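Local structure of RNA-binding protein RO60 (Deinococcus radiodurans, 2NVO) at residues A[407-410]-A[416-419]; A[492-495]-A[501-504]; A[387-392]-A[431-436]. The protein binds several small RNAs that accumulate during recovery from ultraviolet irradiation and contributes to the resistance of the bacterium to that irradiation. All blocks are in the same frame, centred on the assembly; numbering follows the deposited sequence.

Interaction 1: A[407-410]-A[416-419]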
ATOM      1  N   LEU A 407     -13.024 -16.303  15.830  1.00  9.54           N
ATOM      2  CA  LEU A 407     -13.084 -16.424  17.263  1.00  9.26           C
ATOM      3  C   LEU A 407     -11.788 -15.767  17.708  1.00  7.92           C
ATOM      4  O   LEU A 407     -10.775 -16.003  17.073  1.00  5.32           O
ATOM      5  CB  LEU A 407     -13.085 -17.906  17.636  1.00  8.60           C
ATOM      6  CG  LEU A 407     -12.775 -18.284  19.085  1.00  9.12           C
ATOM      7  CD1 LEU A 407     -13.820 -17.752  20.026  1.00 10.32           C
ATOM      8  CD2 LEU A 407     -12.701 -19.810  19.208  1.00 12.74           C
ATOM      9  N   THR A 408     -11.824 -14.957  18.765  1.00  8.40           N
ATOM     10  CA  THR A 408     -10.585 -14.348  19.294  1.00 10.53           C
ATOM     11  C   THR A 408     -10.179 -14.953  20.629  1.00  9.42           C
ATOM     12  O   THR A 408     -10.982 -15.047  21.565  1.00 13.11           O
ATOM     13  CB  THR A 408     -10.701 -12.835  19.472  1.00 11.37           C
ATOM     14  OG1 THR A 408     -11.516 -12.565  20.620  1.00 19.26           O
ATOM     15  CG2 THR A 408     -11.309 -12.199  18.230  1.00  8.87           C
ATOM     16  N   MET A 409      -8.929 -15.395  20.690  1.00  9.66           N
ATOM     17  CA  MET A 409      -8.347 -15.963  21.878  1.00  8.68           C
ATOM     18  C   MET A 409      -7.203 -15.040  22.304  1.00  9.92           C
ATOM     19  O   MET A 409      -6.754 -14.200  21.526  1.00  8.39           O
ATOM     20  CB  MET A 409      -7.779 -17.354  21.577  1.00  8.08           C
ATOM     21  CG  MET A 409      -8.787 -18.314  20.922  1.00 11.81           C
ATOM     22  SD  MET A 409     -10.035 -18.794  22.133  1.00 13.64           S
ATOM     23  CE  MET A 409      -9.053 -19.870  23.173  1.00 11.32           C
ATOM     24  N   GLY A 410      -6.725 -15.228  23.532  1.00  9.77           N
ATOM     25  CA  GLY A 410      -5.635 -14.431  24.063  1.00 11.71           C
ATOM     26  C   GLY A 410      -4.659 -15.294  24.833  1.00 11.06           C
ATOM     27  O   GLY A 410      -5.046 -16.337  25.395  1.00 11.05           O
ATOM     28  N   ARG A 416      -7.116 -18.512  26.275  1.00 13.42           N
ATOM     29  CA  ARG A 416      -8.549 -18.474  26.492  1.00 15.15           C
ATOM     30  C   ARG A 416      -9.204 -17.483  25.560  1.00 14.96           C
ATOM     31  O   ARG A 416      -8.525 -16.657  24.956  1.00 13.52           O
ATOM     32  CB  ARG A 416      -8.846 -18.077  27.936  1.00 21.46           C
ATOM     33  CG  ARG A 416      -8.432 -16.652  28.257  1.00 20.71           C
ATOM     34  CD  ARG A 416      -9.168 -16.127  29.466  1.00 21.72           C
ATOM     35  NE  ARG A 416      -8.569 -14.895  29.966  1.00 21.70           N
ATOM     36  CZ  ARG A 416      -8.926 -13.678  29.575  1.00 20.81           C
ATOM     37  NH1 ARG A 416      -9.880 -13.513  28.665  1.00 17.73           N
ATOM     38  NH2 ARG A 416      -8.321 -12.621  30.098  1.00 26.49           N
ATOM     39  N   PRO A 417     -10.536 -17.562  25.440  1.00 16.74           N
ATOM     40  CA  PRO A 417     -11.318 -16.643  24.618  1.00 14.68           C
ATOM     41  C   PRO A 417     -11.282 -15.263  25.230  1.00 15.88           C
ATOM     42  O   PRO A 417     -11.230 -15.144  26.462  1.00 14.45           O
ATOM     43  CB  PRO A 417     -12.739 -17.208  24.712  1.00 15.17           C
ATOM     44  CG  PRO A 417     -12.575 -18.619  25.133  1.00 14.04           C
ATOM     45  CD  PRO A 417     -11.371 -18.632  26.012  1.00 17.08           C
ATOM     46  N   LEU A 418     -11.295 -14.236  24.386  1.00 13.16           N
ATOM     47  CA  LEU A 418     -11.273 -12.863  24.874  1.00 13.51           C
ATOM     48  C   LEU A 418     -12.700 -12.350  24.984  1.00 13.69           C
ATOM     49  O   LEU A 418     -12.972 -11.365  25.664  1.00 12.54           O
ATOM     50  CB  LEU A 418     -10.441 -11.963  23.941  1.00  9.44           C
ATOM     51  CG  LEU A 418      -8.969 -11.685  24.274  1.00 16.49           C
ATOM     52  CD1 LEU A 418      -8.317 -12.736  25.169  1.00 10.61           C
ATOM     53  CD2 LEU A 418      -8.109 -11.387  23.029  1.00 10.37           C
ATOM     54  N   GLY A 419     -13.624 -13.034  24.322  1.00 14.19           N
ATOM     55  CA  GLY A 419     -15.023 -12.648  24.384  1.00 14.72           C
ATOM     56  C   GLY A 419     -15.317 -11.358  23.646  1.00 12.18           C
ATOM     57  O   GLY A 419     -16.291 -10.670  23.942  1.00 12.56           O
TER
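Arg-416 meets Gly-410 in the outer beta hairpin of the vWA-like domain, where the two residues exchange a pair of antiparallel backbone hydrogen bonds: Arg-416 N to Gly-410 O is 3.1 Å, and Gly-410 N to Arg-416 O is 2.7 Å. The guanidinium group curls back over its own strand. Its NH1 donates to the carbonyl oxygen of the next residue, Pro-417, while NH2 is in a salt bridge with Glu-413, which fixes the charged end beside the hairpin turn. Pro-417 faces Met-409 in a non-hydrogen-bonded pair, as suits a residue with no N-H to give. Bends at chi2 (-71°) and chi3 (-72°) fold the methionine chain back across the strand gap, so that SD lies 3.5 Å from Pro-417 CA and the methyl CE sits over the face of the peptide joining Arg-416 to Pro-417, 3.4 Å from Arg-416 C. Leu-418 extends the pairing past the end of the strand, its N bonding to Thr-408 O at 3.0 Å. Both its branches lie over one face of the peptide joining Met-409 to Gly-410: CD1 rests 3.4 Å from Gly-410 CA, directly on a backbone without a side chain, and CD2 is 3.5 Å from Met-409 O. Thr-408 OG1 approaches Leu-418 CB to 3.5 Å, the two side chains crossing at about a right angle. At Gly-419 the chain turns off with positive phi (71°); its buried N has no partner in the model, but its O accepts from Lys-432 NZ. The hairpin forms one border of the mixed sheet, its other flank bonded through Leu-407 and Met-409 to strand 364-369, with Met-409 against Trp-449 of helix 445-452 and Thr-408 against helix 388-402.

Interaction 2: A[492-495]-A[501-504]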
ATOM      1  N   LEU A 492      -1.252 -20.250   8.724  1.00  8.99           N
ATOM      2  CA  LEU A 492      -0.903 -19.444   9.896  1.00  5.89           C
ATOM      3  C   LEU A 492      -0.279 -18.124   9.438  1.00  5.12           C
ATOM      4  O   LEU A 492       0.629 -18.123   8.607  1.00  5.12           O
ATOM      5  CB  LEU A 492       0.100 -20.199  10.771  1.00  5.93           C
ATOM      6  CG  LEU A 492       0.770 -19.341  11.853  1.00  5.12           C
ATOM      7  CD1 LEU A 492      -0.282 -18.869  12.862  1.00  5.52           C
ATOM      8  CD2 LEU A 492       1.914 -20.115  12.538  1.00  6.05           C
ATOM      9  N   ILE A 493      -0.772 -17.012   9.974  1.00  5.12           N
ATOM     10  CA  ILE A 493      -0.164 -15.700   9.726  1.00  5.16           C
ATOM     11  C   ILE A 493       0.295 -15.202  11.089  1.00  5.12           C
ATOM     12  O   ILE A 493      -0.475 -15.219  12.036  1.00  5.12           O
ATOM     13  CB  ILE A 493      -1.178 -14.673   9.163  1.00  5.81           C
ATOM     14  CG1 ILE A 493      -1.865 -15.193   7.877  1.00  5.73           C
ATOM     15  CG2 ILE A 493      -0.492 -13.307   8.914  1.00  5.95           C
ATOM     16  CD1 ILE A 493      -2.988 -14.319   7.373  1.00  7.08           C
ATOM     17  N   VAL A 494       1.561 -14.825  11.190  1.00  5.12           N
ATOM     18  CA  VAL A 494       2.082 -14.188  12.394  1.00  5.12           C
ATOM     19  C   VAL A 494       2.397 -12.722  12.078  1.00  5.12           C
ATOM     20  O   VAL A 494       3.203 -12.414  11.202  1.00  5.12           O
ATOM     21  CB  VAL A 494       3.345 -14.932  12.911  1.00  5.12           C
ATOM     22  CG1 VAL A 494       3.879 -14.252  14.186  1.00  5.61           C
ATOM     23  CG2 VAL A 494       2.997 -16.394  13.191  1.00  7.54           C
ATOM     24  N   VAL A 495       1.729 -11.823  12.788  1.00  5.69           N
ATOM     25  CA  VAL A 495       1.901 -10.399  12.607  1.00  5.12           C
ATOM     26  C   VAL A 495       2.689  -9.786  13.777  1.00  5.12           C
ATOM     27  O   VAL A 495       2.203  -9.740  14.899  1.00  5.12           O
ATOM     28  CB  VAL A 495       0.537  -9.696  12.488  1.00  5.12           C
ATOM     29  CG1 VAL A 495       0.760  -8.187  12.155  1.00  5.12           C
ATOM     30  CG2 VAL A 495      -0.280 -10.344  11.400  1.00  5.47           C
ATOM     31  N   GLU A 501      12.254  -7.607  12.618  1.00 15.44           N
ATOM     32  CA  GLU A 501      12.655  -8.912  12.098  1.00 15.18           C
ATOM     33  C   GLU A 501      12.306 -10.061  13.061  1.00 16.95           C
ATOM     34  O   GLU A 501      12.524  -9.968  14.271  1.00 18.10           O
ATOM     35  CB  GLU A 501      14.160  -8.920  11.799  1.00 22.17           C
ATOM     36  CG  GLU A 501      14.622 -10.134  11.004  1.00 24.16           C
ATOM     37  CD  GLU A 501      13.920 -10.252   9.654  1.00 25.47           C
ATOM     38  OE1 GLU A 501      14.199  -9.425   8.763  1.00 28.19           O
ATOM     39  OE2 GLU A 501      13.079 -11.166   9.478  1.00 27.42           O
ATOM     40  N   PHE A 502      11.724 -11.121  12.510  1.00 15.85           N
ATOM     41  CA  PHE A 502      11.515 -12.382  13.214  1.00 14.03           C
ATOM     42  C   PHE A 502      11.294 -13.440  12.149  1.00 14.30           C
ATOM     43  O   PHE A 502      11.095 -13.110  10.993  1.00 16.07           O
ATOM     44  CB  PHE A 502      10.333 -12.305  14.190  1.00 15.99           C
ATOM     45  CG  PHE A 502       8.986 -12.103  13.522  1.00 12.01           C
ATOM     46  CD1 PHE A 502       8.180 -13.194  13.200  1.00 14.75           C
ATOM     47  CD2 PHE A 502       8.529 -10.832  13.235  1.00 10.84           C
ATOM     48  CE1 PHE A 502       6.937 -13.020  12.603  1.00 11.27           C
ATOM     49  CE2 PHE A 502       7.290 -10.642  12.640  1.00 10.96           C
ATOM     50  CZ  PHE A 502       6.488 -11.736  12.322  1.00 10.17           C
ATOM     51  N   SER A 503      11.375 -14.713  12.507  1.00 17.74           N
ATOM     52  CA  SER A 503      11.119 -15.750  11.515  1.00 18.84           C
ATOM     53  C   SER A 503      10.432 -16.971  12.122  1.00 20.17           C
ATOM     54  O   SER A 503      10.962 -17.632  13.025  1.00 18.66           O
ATOM     55  CB  SER A 503      12.393 -16.138  10.756  1.00 22.43           C
ATOM     56  OG  SER A 503      13.367 -16.653  11.634  1.00 29.13           O
ATOM     57  N   ILE A 504       9.236 -17.243  11.613  1.00 15.03           N
ATOM     58  CA  ILE A 504       8.402 -18.339  12.092  1.00 14.21           C
ATOM     59  C   ILE A 504       8.000 -19.166  10.896  1.00 15.31           C
ATOM     60  O   ILE A 504       8.079 -20.393  10.923  1.00 16.73           O
ATOM     61  CB  ILE A 504       7.117 -17.809  12.735  1.00 11.55           C
ATOM     62  CG1 ILE A 504       7.447 -16.869  13.906  1.00 16.52           C
ATOM     63  CG2 ILE A 504       6.202 -18.968  13.151  1.00 13.46           C
ATOM     64  CD1 ILE A 504       7.332 -17.472  15.272  1.00 15.55           C
TER
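Val-494, on an inner parallel strand of the vWA-like sheet, packs against Phe-502 and Ile-504 of the connection that leads to the adjacent strand 512-517. The connection between these two parallel strands has no regular helix or strand over 501-504, and the chain folds back beside the strand without pairing with it: no hydrogen bond joins the segments, and their nearest CA atoms, those of Val-494 and Ile-504, are 7.6 Å apart. Contact is made mostly through side chains. The two methyls of Val-494 divide the work. Because CG1 stands opposite the backbone N (chi1 -180°), it lies on the side of the carbonyl and meets the far end of the phenylalanine ring, 3.7 Å from Phe-502 CE1. CG2, beside the backbone N, is 4.1 Å from Ile-504 CG2, and here the side chains are roughly perpendicular. That same isoleucine methyl is also 4.5 Å from Leu-492 CD2, a looser touch that carries the apolar seam two residues back along the strand. Asp-514 of the neighbouring strand supports the connection: its OD2 accepts from Ile-504 N, and its side chain touches both Val-494 and Phe-502. Further cover for Val-494 and Ile-504 comes from Cys-443. The ring of Phe-502 presents its edge to the strand, with Val-494 O lying in the ring plane 3.5 Å from CZ.

Interaction 3: A[387-392]-A[431-436]. Unlike the reference sequence in segment 431-436: Val-436 (reference Met).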
ATOM      1  N   THR A 387      -1.458   1.917  18.945  1.00  6.13           N
ATOM      2  CA  THR A 387      -0.762   0.863  19.693  1.00  6.20           C
ATOM      3  C   THR A 387      -0.988  -0.516  19.076  1.00  6.84           C
ATOM      4  O   THR A 387      -1.967  -0.732  18.394  1.00  5.12           O
ATOM      5  CB  THR A 387      -1.191   0.831  21.150  1.00  6.51           C
ATOM      6  OG1 THR A 387      -2.571   0.451  21.261  1.00  6.08           O
ATOM      7  CG2 THR A 387      -0.962   2.204  21.807  1.00  6.93           C
ATOM      8  N   PRO A 388      -0.039  -1.439  19.274  1.00  5.28           N
ATOM      9  CA  PRO A 388      -0.306  -2.794  18.785  1.00  5.12           C
ATOM     10  C   PRO A 388      -1.651  -3.321  19.312  1.00  5.12           C
ATOM     11  O   PRO A 388      -2.364  -3.986  18.567  1.00  5.12           O
ATOM     12  CB  PRO A 388       0.873  -3.602  19.336  1.00  5.63           C
ATOM     13  CG  PRO A 388       2.018  -2.571  19.389  1.00  5.12           C
ATOM     14  CD  PRO A 388       1.329  -1.276  19.797  1.00  6.80           C
ATOM     15  N   ASN A 389      -1.996  -2.996  20.557  1.00  5.12           N
ATOM     16  CA  ASN A 389      -3.256  -3.419  21.165  1.00  5.12           C
ATOM     17  C   ASN A 389      -4.446  -2.841  20.383  1.00  6.06           C
ATOM     18  O   ASN A 389      -5.358  -3.563  20.026  1.00  5.12           O
ATOM     19  CB  ASN A 389      -3.302  -3.010  22.651  1.00  5.64           C
ATOM     20  CG  ASN A 389      -4.694  -3.100  23.264  1.00  7.09           C
ATOM     21  OD1 ASN A 389      -5.319  -4.178  23.320  1.00  5.87           O
ATOM     22  ND2 ASN A 389      -5.169  -1.973  23.782  1.00  8.09           N
ATOM     23  N   MET A 390      -4.380  -1.553  20.068  1.00  5.12           N
ATOM     24  CA  MET A 390      -5.420  -0.916  19.265  1.00  5.31           C
ATOM     25  C   MET A 390      -5.518  -1.543  17.871  1.00  5.63           C
ATOM     26  O   MET A 390      -6.617  -1.826  17.384  1.00  5.12           O
ATOM     27  CB  MET A 390      -5.172   0.590  19.174  1.00  5.39           C
ATOM     28  CG  MET A 390      -6.298   1.361  18.499  1.00  5.12           C
ATOM     29  SD  MET A 390      -5.914   3.110  18.281  1.00  9.74           S
ATOM     30  CE  MET A 390      -5.736   3.646  19.983  1.00  9.79           C
ATOM     31  N   ALA A 391      -4.373  -1.747  17.223  1.00  5.12           N
ATOM     32  CA  ALA A 391      -4.362  -2.312  15.877  1.00  5.85           C
ATOM     33  C   ALA A 391      -4.975  -3.715  15.849  1.00  6.24           C
ATOM     34  O   ALA A 391      -5.794  -4.027  14.968  1.00  5.12           O
ATOM     35  CB  ALA A 391      -2.947  -2.335  15.295  1.00  5.44           C
ATOM     36  N   ALA A 392      -4.556  -4.561  16.787  1.00  5.12           N
ATOM     37  CA  ALA A 392      -5.044  -5.927  16.890  1.00  5.12           C
ATOM     38  C   ALA A 392      -6.556  -5.988  17.214  1.00  7.28           C
ATOM     39  O   ALA A 392      -7.283  -6.868  16.708  1.00  5.12           O
ATOM     40  CB  ALA A 392      -4.228  -6.709  17.934  1.00  5.12           C
ATOM     41  N   GLN A 431      -9.763  -3.292  25.608  1.00 10.78           N
ATOM     42  CA  GLN A 431      -9.695  -3.702  27.011  1.00 12.92           C
ATOM     43  C   GLN A 431      -9.788  -5.217  27.196  1.00 10.90           C
ATOM     44  O   GLN A 431      -9.079  -5.787  28.024  1.00 11.55           O
ATOM     45  CB  GLN A 431     -10.774  -2.996  27.838  1.00 16.94           C
ATOM     46  CG  GLN A 431     -10.563  -1.494  27.972  1.00 23.47           C
ATOM     47  CD  GLN A 431     -11.817  -0.764  28.439  1.00 29.66           C
ATOM     48  OE1 GLN A 431     -11.758   0.407  28.822  1.00 34.25           O
ATOM     49  NE2 GLN A 431     -12.967  -1.454  28.397  1.00 31.09           N
ATOM     50  N   LYS A 432     -10.650  -5.872  26.417  1.00 10.47           N
ATOM     51  CA  LYS A 432     -10.726  -7.327  26.456  1.00 10.07           C
ATOM     52  C   LYS A 432      -9.428  -7.965  26.009  1.00  9.81           C
ATOM     53  O   LYS A 432      -9.160  -9.107  26.341  1.00  9.98           O
ATOM     54  CB  LYS A 432     -11.894  -7.842  25.596  1.00  9.51           C
ATOM     55  CG  LYS A 432     -13.253  -7.567  26.230  1.00 12.84           C
ATOM     56  CD  LYS A 432     -14.419  -8.015  25.323  1.00 12.22           C
ATOM     57  CE  LYS A 432     -15.765  -7.713  25.998  1.00 12.79           C
ATOM     58  NZ  LYS A 432     -16.861  -7.806  25.016  1.00 19.11           N
ATOM     59  N   ALA A 433      -8.618  -7.207  25.262  1.00  9.32           N
ATOM     60  CA  ALA A 433      -7.340  -7.679  24.754  1.00  8.25           C
ATOM     61  C   ALA A 433      -6.162  -7.190  25.610  1.00  8.42           C
ATOM     62  O   ALA A 433      -5.064  -6.989  25.108  1.00  7.85           O
ATOM     63  CB  ALA A 433      -7.152  -7.218  23.326  1.00  6.90           C
ATOM     64  N   GLN A 434      -6.414  -6.992  26.895  1.00 10.25           N
ATOM     65  CA  GLN A 434      -5.365  -6.630  27.847  1.00 13.80           C
ATOM     66  C   GLN A 434      -5.582  -7.429  29.123  1.00 13.47           C
ATOM     67  O   GLN A 434      -6.690  -7.511  29.649  1.00 14.83           O
ATOM     68  CB  GLN A 434      -5.353  -5.112  28.123  1.00 14.77           C
ATOM     69  CG  GLN A 434      -4.524  -4.332  27.080  1.00 10.31           C
ATOM     70  CD  GLN A 434      -3.061  -4.764  27.095  1.00 11.28           C
ATOM     71  OE1 GLN A 434      -2.541  -5.380  26.142  1.00  9.72           O
ATOM     72  NE2 GLN A 434      -2.399  -4.480  28.197  1.00 10.19           N
ATOM     73  N   SER A 435      -4.526  -8.069  29.586  1.00 14.53           N
ATOM     74  CA  SER A 435      -4.625  -8.884  30.769  1.00 19.18           C
ATOM     75  C   SER A 435      -3.336  -8.728  31.554  1.00 17.04           C
ATOM     76  O   SER A 435      -2.254  -9.006  31.042  1.00 19.50           O
ATOM     77  CB  SER A 435      -4.869 -10.344  30.379  1.00 17.32           C
ATOM     78  OG  SER A 435      -4.740 -11.192  31.501  1.00 20.92           O
ATOM     79  N   VAL A 436      -3.462  -8.276  32.796  1.00 21.11           N
ATOM     80  CA  VAL A 436      -2.328  -8.142  33.713  1.00 21.84           C
ATOM     81  C   VAL A 436      -1.490  -9.418  33.836  1.00 20.32           C
ATOM     82  O   VAL A 436      -0.265  -9.356  33.937  1.00 19.57           O
ATOM     83  CB  VAL A 436      -2.797  -7.728  35.126  1.00 25.80           C
ATOM     84  CG1 VAL A 436      -1.605  -7.546  36.039  1.00 28.53           C
ATOM     85  CG2 VAL A 436      -3.621  -6.457  35.060  1.00 31.05           C
TER
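Close to the MIDAS-like metal site of the vWA-like domain, Asn-389, in the first turn of helix 388-402, packs against Ala-433 and Gln-434, where the chain leaves helix 426-432. Asn-389 CA lies 6.9 Å from Ala-433 CA. The asparagine extends across the gap with CG opposite its backbone N (chi1 166°), which sets its amide beside the methyl and carbonyl of Ala-433. Gln-434 CG, on the backbone-N side (chi1 -85°), comes to 4.0 Å from Asn-389 CG, aliphatic carbon against amide; the glutamine chain then bends at chi2, and the two amide planes are turned 65° apart. Thr-387 caps the first helix, its OG1 accepting from Met-390 N at 3.0 Å, while Gln-434 N still bonds to Gln-431 O at the end of the second. The Gln-434 side chain is about 6 Å from that of Ser-372, a metal-binding residue, so the contact borders the site. Ala-392 and Ala-433 both touch Leu-369 of strand 364-369, and Met-390 touches Leu-319 and Leu-323 of helix 315-326.

Overall arrangement
All three contacts belong to the vWA-like domain that closes the horseshoe of helical repeats. Interaction 1 falls within the chain span bracketed by interaction 3, and interaction 2 follows both. Interactions 1 and 3 touch, their centres 12 Å apart: Leu-418 CG lies 3.3 Å from Lys-432 O, so the border hairpin packs directly on the end of helix 426-432. Interaction 2 shares the sheet with interaction 1, but lies further across it; their centres are 20 Å apart and their nearest atoms about 11 Å. Interactions 2 and 3 come within about 8 Å at their nearest atoms. Interaction 3 borders the calcium site, while the other two lie further from the ion in the same domain.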